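Long-range contacts in beta-lactamase (Francisella tularensis subsp. tularensis, PDB 3P09), which probably hydrolyses beta-lactam antibiotics, opening the lactam ring to give a substituted beta-amino acid, as a member of the class A serine beta-lactamase family: residues F60-V65 / P162-T167; F66-V71 / K183-L188; G100-T105 / L124-A129; A213-F218 / A237-V242. One frame throughout, in Å; residues are numbered along the deposited sequence.

Interaction 1: F60-V65 / P162-T167; sequences FPICSV and PEINYT
Ile62 lays its CG2 methyl against CD1 of Ile164 at 3.9 Å, the two branched chains meeting at a slant. Ile164 reaches across because its CG1 is anti to the backbone N (chi1 179°), while the bend at chi2 (74°) folds CD1 toward Ile62; CG1 itself comes within 4.1 Å of the carbonyl oxygen of Cys63. The next residue, Asn165, brings its amide oxygen OD1 to 3.6 Å from CA of Cys63, a van der Waals approach of the oxygen to the backbone. Its ND2 has a weak hydrogen bond to Glu161 OE1. At the other end, OG1 of Thr167 meets the ring carbon CG of Pro61 at 3.7 Å, the side chains crossing at about a right angle. A water links the two backbones, accepting from Cys63 N at 2.8 Å and donating to Ile164 O at 2.7 Å. Segment 162-167 fits the omega loop of class A beta-lactamases, with the cis peptide before Pro162 that is familiar there, and 60-65 leads into the SxxK motif, where Ser64 is probably the nucleophile and has Lys67 NZ as its hydrogen-bonding partner. The contact joins this part of the loop to the turn just before the serine. Cys63 takes positive phi in that turn. Its CB faces Asn165 OD1 at 3.9 Å, whereas SG turns away to form a disulfide with Cys233, tying the turn to the loop ahead of strand 239-246.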
loop_
_atom_site.group_PDB
_atom_site.type_symbol
_atom_site.label_atom_id
_atom_site.label_comp_id
_atom_site.label_asym_id
_atom_site.label_seq_id
_atom_site.Cartn_x
_atom_site.Cartn_y
_atom_site.Cartn_z
ATOM N N PHE A 60 -9.315 2.417 8.452
ATOM C CA PHE A 60 -8.004 2.359 9.073
ATOM C C PHE A 60 -7.117 3.464 8.484
ATOM O O PHE A 60 -7.201 3.770 7.303
ATOM C CB PHE A 60 -7.317 1.027 8.715
ATOM C CG PHE A 60 -7.970 -0.199 9.316
ATOM C CD1 PHE A 60 -9.102 -0.759 8.735
ATOM C CD2 PHE A 60 -7.426 -0.802 10.444
ATOM C CE1 PHE A 60 -9.694 -1.890 9.271
ATOM C CE2 PHE A 60 -8.011 -1.937 11.001
ATOM C CZ PHE A 60 -9.149 -2.484 10.417
ATOM N N PRO A 61 -6.216 4.025 9.296
ATOM C CA PRO A 61 -5.194 4.920 8.722
ATOM C C PRO A 61 -4.521 4.255 7.511
ATOM O O PRO A 61 -4.112 3.098 7.608
ATOM C CB PRO A 61 -4.175 5.060 9.861
ATOM C CG PRO A 61 -5.007 4.862 11.119
ATOM C CD PRO A 61 -6.043 3.807 10.742
ATOM N N ILE A 62 -4.412 4.961 6.391
ATOM C CA ILE A 62 -3.790 4.375 5.206
ATOM C C ILE A 62 -2.260 4.466 5.292
ATOM O O ILE A 62 -1.553 3.582 4.826
ATOM C CB ILE A 62 -4.328 5.011 3.892
ATOM C CG1 ILE A 62 -3.883 4.182 2.673
ATOM C CG2 ILE A 62 -3.907 6.478 3.763
ATOM C CD1 ILE A 62 -4.465 4.690 1.335
ATOM N N CYS A 63 -1.751 5.524 5.914
ATOM C CA CYS A 63 -0.306 5.681 6.056
ATOM C C CYS A 63 0.356 5.607 4.672
ATOM O O CYS A 63 -0.231 6.020 3.671
ATOM C CB CYS A 63 0.260 4.598 6.995
ATOM S SG CYS A 63 -0.694 4.360 8.540
ATOM N N SER A 64 1.560 5.046 4.613
ATOM C CA SER A 64 2.330 4.992 3.376
ATOM C C SER A 64 1.727 4.109 2.291
ATOM O O SER A 64 2.201 4.112 1.165
ATOM C CB SER A 64 3.762 4.534 3.656
ATOM O OG SER A 64 4.529 5.612 4.156
ATOM N N VAL A 65 0.688 3.350 2.611
ATOM C CA VAL A 65 0.067 2.524 1.574
ATOM C C VAL A 65 -0.441 3.377 0.390
ATOM O O VAL A 65 -0.493 2.916 -0.751
ATOM C CB VAL A 65 -1.061 1.649 2.153
ATOM C CG1 VAL A 65 -1.791 0.893 1.041
ATOM C CG2 VAL A 65 -0.482 0.660 3.166
ATOM N N PRO A 162 4.654 14.354 5.643
ATOM C CA PRO A 162 4.218 13.253 6.509
ATOM C C PRO A 162 2.801 13.422 7.075
ATOM O O PRO A 162 2.327 12.561 7.830
ATOM C CB PRO A 162 5.222 13.322 7.658
ATOM C CG PRO A 162 5.536 14.759 7.779
ATOM C CD PRO A 162 5.401 15.372 6.401
ATOM N N GLU A 163 2.129 14.506 6.712
ATOM C CA GLU A 163 0.821 14.815 7.302
ATOM C C GLU A 163 -0.213 13.698 7.079
ATOM O O GLU A 163 -1.098 13.507 7.903
ATOM C CB GLU A 163 0.281 16.159 6.790
ATOM C CG GLU A 163 -1.056 16.546 7.418
ATOM C CD GLU A 163 -1.526 17.943 7.052
ATOM O OE1 GLU A 163 -1.027 18.510 6.056
ATOM O OE2 GLU A 163 -2.407 18.475 7.770
ATOM N N ILE A 164 -0.086 12.966 5.974
ATOM C CA ILE A 164 -0.976 11.838 5.671
ATOM C C ILE A 164 -1.046 10.849 6.833
ATOM O O ILE A 164 -2.021 10.113 6.980
ATOM C CB ILE A 164 -0.526 11.084 4.384
ATOM C CG1 ILE A 164 -1.442 9.895 4.065
ATOM C CG2 ILE A 164 0.899 10.531 4.542
ATOM C CD1 ILE A 164 -2.769 10.239 3.522
ATOM N N ASN A 165 -0.009 10.826 7.661
ATOM C CA ASN A 165 0.071 9.848 8.742
ATOM C C ASN A 165 -0.806 10.151 9.955
ATOM O O ASN A 165 -0.986 9.298 10.829
ATOM C CB ASN A 165 1.524 9.692 9.197
ATOM C CG ASN A 165 2.381 9.042 8.141
ATOM O OD1 ASN A 165 2.025 8.002 7.607
ATOM N ND2 ASN A 165 3.495 9.665 7.816
ATOM N N TYR A 166 -1.340 11.363 10.017
ATOM C CA TYR A 166 -2.070 11.804 11.202
ATOM C C TYR A 166 -3.559 11.686 10.995
ATOM O O TYR A 166 -4.120 12.251 10.057
ATOM C CB TYR A 166 -1.729 13.244 11.539
ATOM C CG TYR A 166 -0.265 13.543 11.366
ATOM C CD1 TYR A 166 0.699 12.619 11.745
ATOM C CD2 TYR A 166 0.155 14.745 10.807
ATOM C CE1 TYR A 166 2.050 12.879 11.569
ATOM C CE2 TYR A 166 1.501 15.023 10.640
ATOM C CZ TYR A 166 2.440 14.084 11.023
ATOM O OH TYR A 166 3.773 14.367 10.850
ATOM N N THR A 167 -4.200 10.922 11.867
ATOM C CA THR A 167 -5.628 10.717 11.746
ATOM C C THR A 167 -6.268 10.997 13.088
ATOM O O THR A 167 -5.586 11.293 14.073
ATOM C CB THR A 167 -5.963 9.253 11.332
ATOM O OG1 THR A 167 -5.383 8.332 12.269
ATOM C CG2 THR A 167 -5.420 8.945 9.939
HETATM O O HOH W 1 -3.020 7.606 7.360
#

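Interaction 2: F66-V71 / K183-L188; sequences FKFLLV and KDIYKL
Asp184 meets two residues of helix 66-80 at once: its CB lies 4.0 Å from CE1 at the edge of the Phe68 ring, and its carboxylate oxygen OD2 rests 3.6 Å from the CD2 methyl of Leu69. Ile185 comes next and covers a face of Phe68. Its CG1 stands 4.2 Å from the ring centroid in a CH-pi contact, 15° off the ring normal, and its CB is 3.7 Å from CZ. Leu69 CG lies over the opposite face, so the ring is sandwiched between aliphatic groups. One turn on, Leu188 brings CD1 to 3.9 Å from Phe68 CD1, in the plane of the ring. The phenyl group points into this gap because CG sits between the backbone N and the carbonyl carbon (chi1 87°). The axes of the two segments come within 10.6 Å, their N-to-C directions 31° apart, wide enough for a phenyl ring between them, and join the SxxK helix to helix 178-190 in the core; Phe202 of helix 196-208 packs on both Phe68 and Leu188. The interface is held by dispersion, with a carboxylate at its margin: OD2 of Asp184 lies close to Asp152 OD2, an approach of like charges that would probably raise the pKa of one of them.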
loop_
_atom_site.group_PDB
_atom_site.type_symbol
_atom_site.label_atom_id
_atom_site.label_comp_id
_atom_site.label_asym_id
_atom_site.label_seq_id
_atom_site.Cartn_x
_atom_site.Cartn_y
_atom_site.Cartn_z
ATOM N N PHE A 66 -0.809 4.625 0.659
ATOM C CA PHE A 66 -1.298 5.495 -0.409
ATOM C C PHE A 66 -0.282 5.554 -1.556
ATOM O O PHE A 66 -0.635 5.852 -2.693
ATOM C CB PHE A 66 -1.612 6.908 0.121
ATOM C CG PHE A 66 -0.451 7.870 0.058
ATOM C CD1 PHE A 66 0.497 7.909 1.073
ATOM C CD2 PHE A 66 -0.322 8.755 -1.009
ATOM C CE1 PHE A 66 1.560 8.798 1.014
ATOM C CE2 PHE A 66 0.738 9.636 -1.078
ATOM C CZ PHE A 66 1.685 9.658 -0.067
ATOM N N LYS A 67 0.986 5.266 -1.266
ATOM C CA LYS A 67 2.005 5.415 -2.309
ATOM C C LYS A 67 1.782 4.501 -3.530
ATOM O O LYS A 67 2.223 4.832 -4.627
ATOM C CB LYS A 67 3.423 5.267 -1.727
ATOM C CG LYS A 67 3.781 6.433 -0.794
ATOM C CD LYS A 67 4.970 6.118 0.116
ATOM C CE LYS A 67 5.218 7.298 1.070
ATOM N NZ LYS A 67 6.296 6.979 2.055
ATOM N N PHE A 68 1.099 3.369 -3.364
ATOM C CA PHE A 68 0.840 2.535 -4.545
ATOM C C PHE A 68 -0.287 3.096 -5.413
ATOM O O PHE A 68 -0.290 2.920 -6.634
ATOM C CB PHE A 68 0.662 1.030 -4.212
ATOM C CG PHE A 68 -0.757 0.615 -3.841
ATOM C CD1 PHE A 68 -1.760 0.530 -4.807
ATOM C CD2 PHE A 68 -1.057 0.248 -2.529
ATOM C CE1 PHE A 68 -3.050 0.122 -4.469
ATOM C CE2 PHE A 68 -2.357 -0.159 -2.174
ATOM C CZ PHE A 68 -3.348 -0.222 -3.151
ATOM N N LEU A 69 -1.231 3.792 -4.789
ATOM C CA LEU A 69 -2.269 4.503 -5.544
ATOM C C LEU A 69 -1.660 5.630 -6.371
ATOM O O LEU A 69 -2.039 5.873 -7.524
ATOM C CB LEU A 69 -3.296 5.097 -4.586
ATOM C CG LEU A 69 -4.068 4.055 -3.790
ATOM C CD1 LEU A 69 -4.966 4.749 -2.741
ATOM C CD2 LEU A 69 -4.903 3.215 -4.730
ATOM N N LEU A 70 -0.716 6.324 -5.753
ATOM C CA LEU A 70 -0.011 7.430 -6.394
ATOM C C LEU A 70 0.761 6.940 -7.613
ATOM O O LEU A 70 0.720 7.553 -8.675
ATOM C CB LEU A 70 0.948 8.070 -5.388
ATOM C CG LEU A 70 1.908 9.138 -5.918
ATOM C CD1 LEU A 70 1.139 10.294 -6.566
ATOM C CD2 LEU A 70 2.854 9.649 -4.829
ATOM N N VAL A 71 1.471 5.828 -7.452
ATOM C CA VAL A 71 2.232 5.263 -8.560
ATOM C C VAL A 71 1.295 4.753 -9.660
ATOM O O VAL A 71 1.558 4.925 -10.851
ATOM C CB VAL A 71 3.205 4.186 -8.059
ATOM C CG1 VAL A 71 3.706 3.332 -9.203
ATOM C CG2 VAL A 71 4.351 4.867 -7.344
ATOM N N LYS A 183 -9.186 -4.194 -3.375
ATOM C CA LYS A 183 -9.722 -4.078 -4.731
ATOM C C LYS A 183 -8.827 -3.155 -5.582
ATOM O O LYS A 183 -8.598 -3.410 -6.765
ATOM C CB LYS A 183 -11.175 -3.577 -4.707
ATOM C CG LYS A 183 -12.177 -4.616 -4.170
ATOM C CD LYS A 183 -13.638 -4.261 -4.489
ATOM C CE LYS A 183 -13.933 -2.816 -4.204
ATOM N NZ LYS A 183 -15.237 -2.376 -4.802
ATOM N N ASP A 184 -8.304 -2.093 -4.975
ATOM C CA ASP A 184 -7.451 -1.149 -5.710
ATOM C C ASP A 184 -6.174 -1.790 -6.240
ATOM O O ASP A 184 -5.814 -1.605 -7.397
ATOM C CB ASP A 184 -7.042 0.032 -4.830
ATOM C CG ASP A 184 -8.181 0.999 -4.579
ATOM O OD1 ASP A 184 -9.208 0.924 -5.296
ATOM O OD2 ASP A 184 -8.036 1.841 -3.667
ATOM N N ILE A 185 -5.468 -2.513 -5.380
ATOM C CA ILE A 185 -4.190 -3.080 -5.805
ATOM C C ILE A 185 -4.434 -4.164 -6.851
ATOM O O ILE A 185 -3.662 -4.313 -7.792
ATOM C CB ILE A 185 -3.354 -3.612 -4.607
ATOM C CG1 ILE A 185 -1.871 -3.701 -4.991
ATOM C CG2 ILE A 185 -3.872 -4.958 -4.127
ATOM C CD1 ILE A 185 -0.945 -3.966 -3.795
ATOM N N TYR A 186 -5.527 -4.904 -6.702
ATOM C CA TYR A 186 -5.854 -5.959 -7.671
ATOM C C TYR A 186 -6.196 -5.339 -9.017
ATOM O O TYR A 186 -5.753 -5.805 -10.068
ATOM C CB TYR A 186 -7.055 -6.779 -7.189
ATOM C CG TYR A 186 -7.333 -7.985 -8.059
ATOM C CD1 TYR A 186 -8.196 -7.903 -9.146
ATOM C CD2 TYR A 186 -6.711 -9.203 -7.805
ATOM C CE1 TYR A 186 -8.446 -9.017 -9.953
ATOM C CE2 TYR A 186 -6.944 -10.310 -8.605
ATOM C CZ TYR A 186 -7.814 -10.213 -9.674
ATOM O OH TYR A 186 -8.042 -11.320 -10.456
ATOM N N LYS A 187 -7.003 -4.281 -8.982
ATOM C CA LYS A 187 -7.435 -3.646 -10.220
ATOM C C LYS A 187 -6.232 -3.070 -10.958
ATOM O O LYS A 187 -6.112 -3.200 -12.188
ATOM C CB LYS A 187 -8.479 -2.569 -9.934
ATOM C CG LYS A 187 -9.050 -1.904 -11.174
ATOM C CD LYS A 187 -10.395 -1.260 -10.847
ATOM C CE LYS A 187 -10.999 -0.574 -12.063
ATOM N NZ LYS A 187 -11.184 -1.512 -13.208
ATOM N N LEU A 188 -5.317 -2.465 -10.209
ATOM C CA LEU A 188 -4.129 -1.879 -10.838
ATOM C C LEU A 188 -3.218 -2.938 -11.476
ATOM O O LEU A 188 -2.666 -2.740 -12.563
ATOM C CB LEU A 188 -3.353 -1.030 -9.830
ATOM C CG LEU A 188 -3.966 0.348 -9.522
ATOM C CD1 LEU A 188 -3.292 0.966 -8.325
ATOM C CD2 LEU A 188 -3.878 1.287 -10.737
#

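Interaction 3: G100-T105 / L124-A129; sequences GYAPIT and LSDSPA. With SO4 (sulfate ion), chain F.
Asp126 pushes its carboxylate into the backbone turn of Ile104 and Thr105, and four donors grip its two oxygens. OD2 takes Ile104 N at 2.9 Å, nearly along its C-O axis, and Thr105 N at 2.9 Å from the syn side, somewhat out of the carboxylate plane. OD1 receives the hydroxyl OG1 of Thr105 on its syn lone pair at 2.7 Å and, from the anti side, Ala129 N at 3.0 Å. The last is an N-cap bond at the start of helix 127-137, so one side chain both caps a helix and fixes the facing loop. CG of Asp126 is anti to the backbone N (chi1 -169°), which carries the carboxylate over to that loop. Packing close by is equally snug: Thr105 OG1 lies 3.3 Å from Pro128 CB, and CB of Ala102 touches the proline ring. Ser125-Asp126-Ser127 probably occupies the place of the SDN motif of class A beta-lactamases, with serine in the third position; Ser125, with positive phi, is the C-prime residue of the Schellman motif that ends helix 115-123. The Tyr101 side is looser. Ser127 N makes an almost straight bond (176°) to Tyr101 O, but the ring itself only presents its edge to the carbonyl oxygens of Leu124 and Ser125, while Pro103 CD covers one face. Two waters fill in here. One accepts from Tyr101 OH and donates to Leu124 O, and the other links Tyr101 N to Ser127 OG. Ser125 OG donates at 2.7 Å to O3 of a sulfate, probably from the crystallisation liquor, that Thr230 and Thr232 also bind.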
loop_
_atom_site.group_PDB
_atom_site.type_symbol
_atom_site.label_atom_id
_atom_site.label_comp_id
_atom_site.label_asym_id
_atom_site.label_seq_id
_atom_site.Cartn_x
_atom_site.Cartn_y
_atom_site.Cartn_z
ATOM N N GLY A 100 12.747 12.043 7.070
ATOM C CA GLY A 100 13.862 11.205 7.476
ATOM C C GLY A 100 14.077 9.952 6.642
ATOM O O GLY A 100 15.196 9.472 6.529
ATOM N N TYR A 101 13.017 9.405 6.060
ATOM C CA TYR A 101 13.178 8.178 5.282
ATOM C C TYR A 101 13.225 8.468 3.769
ATOM O O TYR A 101 12.188 8.602 3.119
ATOM C CB TYR A 101 12.073 7.180 5.612
ATOM C CG TYR A 101 12.400 5.790 5.126
ATOM C CD1 TYR A 101 11.778 5.254 4.008
ATOM C CD2 TYR A 101 13.357 5.024 5.777
ATOM C CE1 TYR A 101 12.095 3.975 3.562
ATOM C CE2 TYR A 101 13.680 3.756 5.342
ATOM C CZ TYR A 101 13.050 3.234 4.240
ATOM O OH TYR A 101 13.387 1.966 3.823
ATOM N N ALA A 102 14.441 8.563 3.229
ATOM C CA ALA A 102 14.666 8.968 1.840
ATOM C C ALA A 102 15.804 8.152 1.245
ATOM O O ALA A 102 16.830 8.702 0.822
ATOM C CB ALA A 102 15.012 10.455 1.785
ATOM N N PRO A 103 15.628 6.833 1.200
ATOM C CA PRO A 103 16.747 5.964 0.833
ATOM C C PRO A 103 17.291 6.230 -0.572
ATOM O O PRO A 103 18.493 6.159 -0.747
ATOM C CB PRO A 103 16.159 4.551 0.963
ATOM C CG PRO A 103 14.681 4.739 0.853
ATOM C CD PRO A 103 14.396 6.079 1.483
ATOM N N ILE A 104 16.439 6.549 -1.540
ATOM C CA ILE A 104 16.918 6.848 -2.885
ATOM C C ILE A 104 17.119 8.360 -3.102
ATOM O O ILE A 104 18.174 8.794 -3.538
ATOM C CB ILE A 104 15.957 6.299 -3.970
ATOM C CG1 ILE A 104 15.925 4.772 -3.950
ATOM C CG2 ILE A 104 16.385 6.762 -5.359
ATOM C CD1 ILE A 104 15.150 4.175 -2.815
ATOM N N THR A 105 16.108 9.161 -2.783
ATOM C CA THR A 105 16.182 10.574 -3.103
ATOM C C THR A 105 17.354 11.267 -2.398
ATOM O O THR A 105 17.981 12.157 -2.967
ATOM C CB THR A 105 14.856 11.294 -2.842
ATOM O OG1 THR A 105 14.429 11.062 -1.492
ATOM C CG2 THR A 105 13.787 10.758 -3.809
ATOM N N LEU A 124 9.112 1.786 -2.573
ATOM C CA LEU A 124 9.999 1.438 -1.480
ATOM C C LEU A 124 9.811 2.385 -0.296
ATOM O O LEU A 124 10.596 2.359 0.657
ATOM C CB LEU A 124 11.458 1.452 -1.943
ATOM C CG LEU A 124 11.975 0.086 -2.389
ATOM C CD1 LEU A 124 11.225 -0.399 -3.638
ATOM C CD2 LEU A 124 13.471 0.148 -2.630
ATOM N N SER A 125 8.776 3.217 -0.378
ATOM C CA SER A 125 8.361 4.118 0.709
ATOM C C SER A 125 9.203 5.400 0.933
ATOM O O SER A 125 9.100 6.057 1.981
ATOM C CB SER A 125 8.146 3.354 2.032
ATOM O OG SER A 125 6.966 3.833 2.674
ATOM N N ASP A 126 10.002 5.761 -0.061
ATOM C CA ASP A 126 10.773 7.009 -0.051
ATOM C C ASP A 126 9.800 8.198 0.003
ATOM O O ASP A 126 8.990 8.395 -0.907
ATOM C CB ASP A 126 11.626 7.051 -1.335
ATOM C CG ASP A 126 12.676 8.157 -1.320
ATOM O OD1 ASP A 126 12.306 9.347 -1.193
ATOM O OD2 ASP A 126 13.875 7.825 -1.445
ATOM N N SER A 127 9.855 8.979 1.080
ATOM C CA SER A 127 8.886 10.057 1.293
ATOM C C SER A 127 9.063 11.255 0.356
ATOM O O SER A 127 8.100 11.726 -0.252
ATOM C CB SER A 127 8.879 10.496 2.763
ATOM O OG SER A 127 8.410 9.447 3.590
ATOM N N PRO A 128 10.296 11.762 0.228
ATOM C CA PRO A 128 10.463 12.853 -0.732
ATOM C C PRO A 128 10.057 12.443 -2.140
ATOM O O PRO A 128 9.501 13.269 -2.853
ATOM C CB PRO A 128 11.952 13.144 -0.665
ATOM C CG PRO A 128 12.330 12.758 0.749
ATOM C CD PRO A 128 11.503 11.538 1.035
ATOM N N ALA A 129 10.357 11.206 -2.532
ATOM C CA ALA A 129 9.977 10.722 -3.849
ATOM C C ALA A 129 8.467 10.846 -4.033
ATOM O O ALA A 129 7.992 11.297 -5.085
ATOM C CB ALA A 129 10.435 9.271 -4.041
HETATM S S SO4 F . 6.341 2.309 5.802
HETATM O O1 SO4 F . 6.755 1.508 6.933
HETATM O O2 SO4 F . 5.533 3.439 6.248
HETATM O O3 SO4 F . 7.532 2.794 5.144
HETATM O O4 SO4 F . 5.544 1.496 4.902
HETATM O O HOH W 2 12.834 0.947 1.393
HETATM O O HOH W 3 9.987 10.307 5.944
#

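Interaction 4: A213-F218 / A237-V242; sequences ANRIAF and AATNDV
Two torsions bring Arg215 and Asp241 across each other at a slant: chi1 of Arg215 (-63°) sets CG beside its own backbone N, and chi1 of Asp241 (-165°) swings the carboxylate out toward the 213-218 turn. The arginine chain then runs extended from CG to NE, past the aspartate toward Thr239 and Asn240. Asp241 OD2 lies 3.2 Å from Arg215 CB, but the charged groups stay apart. That oxygen instead accepts Ile216 N at 2.9 Å on its anti lone pair, and a water donating to it at 2.8 Å accepts in turn from Ala217 N. Two successive amides of the turn are thereby held by one carboxylate oxygen, directly and through water. Asp241 OD1 faces a like charge, Asp228 OD1. Strand 239-246 lies between strands 253-260 and 225-232 in the antiparallel sheet of the class A fold, and the turn packs over its face, with Ile216 CD1 3.5 Å from Asp241 O. The guanidinium group sits flat over the methyl of Thr239, whose CG2 is 3.4 Å from CZ beneath its centre. NH1 reaches Asn240 O at 2.9 Å, almost in the guanidinium plane although tilted from that of the carbonyl. Partners beyond the contact hold the group further: Glu271 makes a salt bridge to NE, Gly231 O takes NH1, and Thr232 OG1 takes NH2. Since Thr232 also binds the sulfate, Arg215 probably acts as a second-shell support of an anion pocket beside the KTG-type strand.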
loop_
_atom_site.group_PDB
_atom_site.type_symbol
_atom_site.label_atom_id
_atom_site.label_comp_id
_atom_site.label_asym_id
_atom_site.label_seq_id
_atom_site.Cartn_x
_atom_site.Cartn_y
_atom_site.Cartn_z
ATOM N N ALA A 213 9.247 -7.399 4.553
ATOM C CA ALA A 213 9.806 -8.714 4.868
ATOM C C ALA A 213 9.240 -9.321 6.159
ATOM O O ALA A 213 9.162 -10.541 6.297
ATOM C CB ALA A 213 11.344 -8.656 4.930
ATOM N N ASN A 214 8.848 -8.476 7.106
ATOM C CA ASN A 214 8.375 -8.973 8.395
ATOM C C ASN A 214 6.865 -8.856 8.547
ATOM O O ASN A 214 6.328 -8.882 9.662
ATOM C CB ASN A 214 9.097 -8.270 9.543
ATOM C CG ASN A 214 10.535 -8.726 9.683
ATOM O OD1 ASN A 214 10.794 -9.885 10.001
ATOM N ND2 ASN A 214 11.476 -7.823 9.446
ATOM N N ARG A 215 6.180 -8.726 7.416
ATOM C CA ARG A 215 4.728 -8.639 7.438
ATOM C C ARG A 215 4.116 -9.812 6.684
ATOM O O ARG A 215 4.366 -10.951 7.054
ATOM C CB ARG A 215 4.263 -7.253 6.988
ATOM C CG ARG A 215 4.789 -6.203 7.980
ATOM C CD ARG A 215 4.388 -4.771 7.655
ATOM N NE ARG A 215 5.069 -3.862 8.563
ATOM C CZ ARG A 215 4.789 -2.572 8.711
ATOM N NH1 ARG A 215 3.812 -1.998 8.009
ATOM N NH2 ARG A 215 5.490 -1.856 9.583
ATOM N N ILE A 216 3.339 -9.571 5.644
ATOM C CA ILE A 216 2.693 -10.699 4.959
ATOM C C ILE A 216 3.703 -11.738 4.460
ATOM O O ILE A 216 3.509 -12.955 4.633
ATOM C CB ILE A 216 1.827 -10.215 3.780
ATOM C CG1 ILE A 216 0.578 -9.494 4.309
ATOM C CG2 ILE A 216 1.450 -11.377 2.886
ATOM C CD1 ILE A 216 -0.235 -8.748 3.243
ATOM N N ALA A 217 4.774 -11.258 3.834
ATOM C CA ALA A 217 5.778 -12.136 3.248
ATOM C C ALA A 217 6.333 -13.131 4.259
ATOM O O ALA A 217 6.665 -14.268 3.910
ATOM C CB ALA A 217 6.917 -11.314 2.627
ATOM N N PHE A 218 6.439 -12.689 5.508
ATOM C CA PHE A 218 6.998 -13.491 6.588
ATOM C C PHE A 218 6.266 -14.829 6.758
ATOM O O PHE A 218 6.828 -15.797 7.270
ATOM C CB PHE A 218 6.907 -12.675 7.881
ATOM C CG PHE A 218 7.535 -13.330 9.079
ATOM C CD1 PHE A 218 6.798 -14.179 9.889
ATOM C CD2 PHE A 218 8.851 -13.061 9.420
ATOM C CE1 PHE A 218 7.373 -14.772 11.008
ATOM C CE2 PHE A 218 9.428 -13.651 10.535
ATOM C CZ PHE A 218 8.686 -14.503 11.326
ATOM N N ALA A 237 -0.849 2.622 16.666
ATOM C CA ALA A 237 -0.303 1.315 16.303
ATOM C C ALA A 237 -0.541 0.959 14.833
ATOM O O ALA A 237 -0.507 -0.213 14.469
ATOM C CB ALA A 237 -0.887 0.230 17.212
ATOM N N ALA A 238 -0.769 1.962 13.983
ATOM C CA ALA A 238 -1.210 1.685 12.610
ATOM C C ALA A 238 -0.124 0.981 11.822
ATOM O O ALA A 238 0.959 1.531 11.595
ATOM C CB ALA A 238 -1.657 2.972 11.893
ATOM N N THR A 239 -0.425 -0.241 11.401
ATOM C CA THR A 239 0.559 -1.089 10.733
ATOM C C THR A 239 -0.157 -1.813 9.602
ATOM O O THR A 239 -1.099 -2.564 9.857
ATOM C CB THR A 239 1.122 -2.138 11.726
ATOM O OG1 THR A 239 1.409 -1.517 12.991
ATOM C CG2 THR A 239 2.396 -2.779 11.178
ATOM N N ASN A 240 0.257 -1.570 8.355
ATOM C CA ASN A 240 -0.472 -2.116 7.202
ATOM C C ASN A 240 0.433 -2.875 6.253
ATOM O O ASN A 240 1.632 -2.610 6.169
ATOM C CB ASN A 240 -1.158 -1.008 6.372
ATOM C CG ASN A 240 -2.104 -0.136 7.177
ATOM O OD1 ASN A 240 -2.675 -0.551 8.179
ATOM N ND2 ASN A 240 -2.297 1.087 6.705
ATOM N N ASP A 241 -0.146 -3.820 5.519
ATOM C CA ASP A 241 0.564 -4.429 4.407
ATOM C C ASP A 241 -0.478 -4.825 3.375
ATOM O O ASP A 241 -1.453 -5.481 3.716
ATOM C CB ASP A 241 1.387 -5.644 4.876
ATOM C CG ASP A 241 2.423 -6.089 3.840
ATOM O OD1 ASP A 241 2.679 -5.347 2.863
ATOM O OD2 ASP A 241 2.998 -7.176 4.022
ATOM N N VAL A 242 -0.300 -4.392 2.128
ATOM C CA VAL A 242 -1.244 -4.757 1.062
ATOM C C VAL A 242 -0.453 -5.381 -0.074
ATOM O O VAL A 242 0.537 -4.805 -0.558
ATOM C CB VAL A 242 -2.057 -3.545 0.557
ATOM C CG1 VAL A 242 -3.074 -3.971 -0.508
ATOM C CG2 VAL A 242 -2.755 -2.852 1.719
HETATM O O HOH W 4 5.084 -8.570 2.792
#

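Overall arrangement
Along the chain, 60-65 runs straight into 66-71, so interactions 1 and 2 share the approach to and start of helix 66-80, their centres about 15 Å apart; their segments alternate in sequence. Interaction 3 falls within the span of both, in the helical part, and interaction 4 follows later on the sheet. Centres of interactions 3 and 4 are about 18 Å apart. The contacts also touch one another: Ser64 approaches Ser125, Lys67 NZ bonds to Ser125 O, Asn240 holds Pro61 O, and Val242 packs on Phe68 and Ile185. Interactions 1, 3 and 4 lie round the probable active-site cleft, and interaction 2 packs the core behind the helix that carries the SxxK lysine.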